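Local structure of nuclear receptor corepressor 2 (Homo sapiens, 4A69) at residues F65-I68 with A69-L72. The protein probably acts as a transcriptional corepressor of nuclear receptors, its Myb-like (SANT-type) domain binding inositol tetrakisphosphate. Residues are numbered along the deposited sequence; the frame is centred on the assembly and turned at random.
Sequences FGLI and ASFL
Ala69 N gives its hydrogen to Phe65 O over 2.9 Å in a nearly straight bond (167° at the hydrogen), the i to i+4 spacing of an alpha-helix. The next such link, from Ser70 N to Gly66 O, is longer at 3.2 Å and more bent. Ser70 N also makes a weak bond to Leu67 O, and from there the spacing shortens: Phe71 N bonds to Ile68 O at i+3, with the donor 51° out of the carbonyl plane, and Leu72 N likewise reaches back to Ala69 O. The bonding thus passes from i+4 to i+3, 3-10-like spacing towards Leu72.

Ser70 OG is placed to donate to Leu67 O. Its chi1 of 72° sets OG between its own N and carbonyl carbon, facing that oxygen three residues back, but with OG modelled 2.4 Å from Leu67 O the geometry of the bond is doubtful.

Two apolar pairs, each four residues apart, lie side by side. Leu67 and Phe71 point the same way, and CD1 of Leu67 meets the ring at CE2 of Phe71 (3.6 Å). Ile68 CG2 lies 3.9 Å from Leu72 CD1, both residues being buried.

Helix 65-70 is the short middle helix of the Myb-like three-helix unit. Ile68 and Leu72 bridge helices 48-60 and 77-87, touching Phe54 and Thr53 respectively on the former and Cys80 on the latter, while Lys57 makes a cation-pi contact with Phe71. At the opposite end, Phe65 packs edge-to-face with Tyr84 of helix 77-87, a residue of the inositol tetrakisphosphate pocket.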
loop_
_atom_site.group_PDB
_atom_site.type_symbol
_atom_site.label_atom_id
_atom_site.label_comp_id
_atom_site.label_asym_id
_atom_site.label_seq_id
_atom_site.Cartn_x
_atom_site.Cartn_y
_atom_site.Cartn_z
ATOM N N PHE C 65 -14.801 8.317 -16.264
ATOM C CA PHE C 65 -13.713 9.053 -16.886
ATOM C C PHE C 65 -13.352 8.466 -18.242
ATOM O O PHE C 65 -12.830 9.173 -19.091
ATOM C CB PHE C 65 -12.497 9.120 -15.956
ATOM C CG PHE C 65 -12.760 9.828 -14.647
ATOM C CD1 PHE C 65 -12.917 11.217 -14.602
ATOM C CD2 PHE C 65 -12.835 9.113 -13.460
ATOM C CE1 PHE C 65 -13.151 11.871 -13.402
ATOM C CE2 PHE C 65 -13.066 9.763 -12.250
ATOM C CZ PHE C 65 -13.223 11.146 -12.224
ATOM N N GLY C 66 -13.651 7.184 -18.440
ATOM C CA GLY C 66 -13.536 6.551 -19.756
ATOM C C GLY C 66 -14.418 7.275 -20.757
ATOM O O GLY C 66 -13.952 7.701 -21.820
ATOM N N LEU C 67 -15.695 7.437 -20.405
ATOM C CA LEU C 67 -16.634 8.167 -21.263
ATOM C C LEU C 67 -16.226 9.630 -21.450
ATOM O O LEU C 67 -16.234 10.140 -22.569
ATOM C CB LEU C 67 -18.063 8.057 -20.717
ATOM C CG LEU C 67 -19.262 8.402 -21.607
ATOM C CD1 LEU C 67 -19.051 7.993 -23.055
ATOM C CD2 LEU C 67 -20.505 7.725 -21.052
ATOM N N ILE C 68 -15.852 10.304 -20.365
ATOM C CA ILE C 68 -15.460 11.709 -20.453
ATOM C C ILE C 68 -14.280 11.887 -21.412
ATOM O O ILE C 68 -14.344 12.707 -22.341
ATOM C CB ILE C 68 -15.162 12.322 -19.067
ATOM C CG1 ILE C 68 -16.440 12.393 -18.229
ATOM C CG2 ILE C 68 -14.543 13.710 -19.202
ATOM C CD1 ILE C 68 -16.198 12.499 -16.737
ATOM N N ALA C 69 -13.215 11.107 -21.202
ATOM C CA ALA C 69 -12.025 11.192 -22.054
ATOM C C ALA C 69 -12.348 10.998 -23.536
ATOM O O ALA C 69 -11.727 11.618 -24.394
ATOM C CB ALA C 69 -10.974 10.189 -21.610
ATOM N N SER C 70 -13.320 10.137 -23.827
ATOM C CA SER C 70 -13.717 9.858 -25.210
ATOM C C SER C 70 -14.210 11.096 -25.964
ATOM O O SER C 70 -14.070 11.173 -27.182
ATOM C CB SER C 70 -14.763 8.741 -25.257
ATOM O OG SER C 70 -16.027 9.185 -24.787
ATOM N N PHE C 71 -14.761 12.071 -25.245
ATOM C CA PHE C 71 -15.240 13.307 -25.864
ATOM C C PHE C 71 -14.190 14.415 -25.865
ATOM O O PHE C 71 -14.504 15.569 -26.175
ATOM C CB PHE C 71 -16.524 13.804 -25.182
ATOM C CG PHE C 71 -17.725 12.934 -25.428
ATOM C CD1 PHE C 71 -18.466 13.058 -26.607
ATOM C CD2 PHE C 71 -18.139 12.007 -24.477
ATOM C CE1 PHE C 71 -19.579 12.263 -26.831
ATOM C CE2 PHE C 71 -19.260 11.211 -24.694
ATOM C CZ PHE C 71 -19.977 11.339 -25.874
ATOM N N LEU C 72 -12.949 14.077 -25.521
ATOM C CA LEU C 72 -11.879 15.075 -25.460
ATOM C C LEU C 72 -10.666 14.683 -26.306
ATOM O O LEU C 72 -9.879 13.816 -25.922
ATOM C CB LEU C 72 -11.459 15.335 -24.011
ATOM C CG LEU C 72 -12.497 15.896 -23.033
ATOM C CD1 LEU C 72 -12.084 15.579 -21.602
ATOM C CD2 LEU C 72 -12.709 17.395 -23.223
#